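Hypothetical conserved protein (Geobacillus kaustophilus, PDB 2PCS) is of unknown function but belongs to the carbon monoxide dehydrogenase subunit G (CoxG) family, whose Bet v 1-like fold is consistent with ligand binding. Local coordinates at residues A[12-15]-A[16-19]. Residues are numbered along the deposited sequence; the frame is centred on the assembly and turned at random.
Sequences KGTV and EEVW
Thr14 and Glu17 close a capping box at the start of helix 15-22, where the chain turns out of strand 4-12 of the Bet v 1-like sheet. The backbone is continuous, and the CA atoms of Thr14 and Glu17 are 4.9 Å apart. The first helical bonds form at once. Thr14 O accepts from Val18 N at 3.0 Å, and Val15 O accepts from Trp19 N at 2.8 Å. Thr14 O also takes a weak bond from Glu17 N.

Thr14 is the N-cap. Its chi1 of 63° swings OG1 toward the first turn of the helix. There OG1 accepts from Glu17 N at 3.2 Å, with an N-H...O angle of 143°. Glu17 returns the bond. Its CG is turned to the side of its own backbone N (chi1 -77°), and the chain then runs extended past the threonine side chain to bring the carboxylate back. OE1 accepts from Thr14 N and completes the box, but the modelled separation is too short to be trusted in detail. With an alanine here in place of Thr14, Glu17 N would probably lose its side-chain acceptor, and the glutamate chain the OG1 and CG2 it lies against.

The glutamate lies close to Gly13. A CB on Gly13 would run into the carbonyl O of Lys12 and also come close to Glu17 OE1. Gly13 O bonds to Thr105 OG1, tying the turn to strand 104-116. Val15, Val18 and Trp19 all touch Leu97 of strand 87-99, so this side of the helix packs on the sheet. The Trp19 ring also meets Tyr76, with the two planes steeply inclined. Val18 CG2 lies 3.4 Å from Thr14 O, next to the bond that this oxygen accepts from Val18 N.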
ATOM      1  N   LYS A  12      -0.867  -9.275 -14.158  1.00 81.30           N
ATOM      2  CA  LYS A  12      -1.508 -10.298 -14.947  1.00 82.40           C
ATOM      3  C   LYS A  12      -2.941 -10.402 -14.476  1.00 81.05           C
ATOM      4  O   LYS A  12      -3.208 -10.991 -13.413  1.00 82.23           O
ATOM      5  CB  LYS A  12      -0.765 -11.640 -14.756  1.00 82.88           C
ATOM      6  CG  LYS A  12       0.014 -12.084 -15.995  1.00 87.82           C
ATOM      7  CD  LYS A  12       1.426 -12.626 -15.644  1.00 93.69           C
ATOM      8  CE  LYS A  12       2.428 -12.359 -16.815  1.00 96.41           C
ATOM      9  NZ  LYS A  12       3.727 -13.143 -16.712  1.00 93.36           N
ATOM     10  N   GLY A  13      -3.862  -9.806 -15.224  1.00 79.01           N
ATOM     11  CA  GLY A  13      -5.285  -9.910 -14.871  1.00 76.30           C
ATOM     12  C   GLY A  13      -5.987  -8.735 -15.462  1.00 76.17           C
ATOM     13  O   GLY A  13      -5.344  -7.739 -15.824  1.00 76.12           O
ATOM     14  N   THR A  14      -7.305  -8.817 -15.582  1.00 76.00           N
ATOM     15  CA  THR A  14      -8.050  -7.654 -16.070  1.00 76.57           C
ATOM     16  C   THR A  14      -8.230  -6.609 -14.972  1.00 75.96           C
ATOM     17  O   THR A  14      -8.003  -6.886 -13.775  1.00 74.97           O
ATOM     18  CB  THR A  14      -9.421  -8.031 -16.612  1.00 77.28           C
ATOM     19  OG1 THR A  14     -10.215  -8.582 -15.549  1.00 78.48           O
ATOM     20  CG2 THR A  14      -9.303  -9.036 -17.803  1.00 77.83           C
ATOM     21  N   VAL A  15      -8.652  -5.414 -15.386  1.00 75.98           N
ATOM     22  CA  VAL A  15      -8.819  -4.298 -14.465  1.00 75.92           C
ATOM     23  C   VAL A  15      -9.744  -4.743 -13.345  1.00 76.85           C
ATOM     24  O   VAL A  15      -9.461  -4.524 -12.179  1.00 76.87           O
ATOM     25  CB  VAL A  15      -9.388  -3.057 -15.156  1.00 75.57           C
ATOM     26  CG1 VAL A  15      -9.876  -2.028 -14.114  1.00 73.14           C
ATOM     27  CG2 VAL A  15      -8.338  -2.431 -16.089  1.00 74.80           C
ATOM     28  N   GLU A  16     -10.845  -5.378 -13.724  1.00 77.75           N
ATOM     29  CA  GLU A  16     -11.756  -6.019 -12.784  1.00 79.03           C
ATOM     30  C   GLU A  16     -11.109  -7.098 -11.916  1.00 78.17           C
ATOM     31  O   GLU A  16     -11.443  -7.241 -10.770  1.00 78.23           O
ATOM     32  CB  GLU A  16     -12.999  -6.569 -13.527  1.00 79.11           C
ATOM     33  CG  GLU A  16     -13.951  -7.459 -12.678  1.00 83.91           C
ATOM     34  CD  GLU A  16     -14.544  -6.793 -11.401  1.00 89.82           C
ATOM     35  OE1 GLU A  16     -14.590  -5.548 -11.299  1.00 93.11           O
ATOM     36  OE2 GLU A  16     -14.991  -7.534 -10.493  1.00 92.36           O
ATOM     37  N   GLU A  17     -10.192  -7.876 -12.447  1.00 78.74           N
ATOM     38  CA  GLU A  17      -9.594  -8.921 -11.605  1.00 78.83           C
ATOM     39  C   GLU A  17      -8.764  -8.295 -10.488  1.00 77.78           C
ATOM     40  O   GLU A  17      -8.809  -8.763  -9.344  1.00 78.35           O
ATOM     41  CB  GLU A  17      -8.786  -9.928 -12.440  1.00 79.22           C
ATOM     42  CG  GLU A  17      -9.723 -10.913 -13.181  1.00 84.73           C
ATOM     43  CD  GLU A  17      -9.180 -11.458 -14.528  1.00 90.68           C
ATOM     44  OE1 GLU A  17      -8.208 -10.887 -15.089  1.00 92.07           O
ATOM     45  OE2 GLU A  17      -9.761 -12.459 -15.029  1.00 91.39           O
ATOM     46  N   VAL A  18      -8.060  -7.210 -10.831  1.00 75.87           N
ATOM     47  CA  VAL A  18      -7.176  -6.474  -9.932  1.00 74.37           C
ATOM     48  C   VAL A  18      -7.981  -5.671  -8.930  1.00 73.23           C
ATOM     49  O   VAL A  18      -7.755  -5.777  -7.733  1.00 72.77           O
ATOM     50  CB  VAL A  18      -6.215  -5.557 -10.742  1.00 74.27           C
ATOM     51  CG1 VAL A  18      -5.314  -4.729  -9.829  1.00 73.16           C
ATOM     52  CG2 VAL A  18      -5.395  -6.438 -11.717  1.00 74.64           C
ATOM     53  N   TRP A  19      -8.957  -4.911  -9.418  1.00 71.95           N
ATOM     54  CA  TRP A  19      -9.817  -4.122  -8.537  1.00 71.49           C
ATOM     55  C   TRP A  19     -10.488  -4.958  -7.407  1.00 72.07           C
ATOM     56  O   TRP A  19     -10.518  -4.524  -6.234  1.00 72.41           O
ATOM     57  CB  TRP A  19     -10.853  -3.362  -9.346  1.00 70.16           C
ATOM     58  CG  TRP A  19     -11.753  -2.553  -8.509  1.00 69.75           C
ATOM     59  CD1 TRP A  19     -12.965  -2.947  -7.953  1.00 66.79           C
ATOM     60  CD2 TRP A  19     -11.543  -1.194  -8.107  1.00 68.25           C
ATOM     61  NE1 TRP A  19     -13.500  -1.901  -7.232  1.00 67.47           N
ATOM     62  CE2 TRP A  19     -12.659  -0.816  -7.316  1.00 66.47           C
ATOM     63  CE3 TRP A  19     -10.517  -0.260  -8.333  1.00 64.30           C
ATOM     64  CZ2 TRP A  19     -12.773   0.459  -6.747  1.00 66.77           C
ATOM     65  CZ3 TRP A  19     -10.660   1.013  -7.811  1.00 66.92           C
ATOM     66  CH2 TRP A  19     -11.770   1.363  -7.011  1.00 66.50           C
TER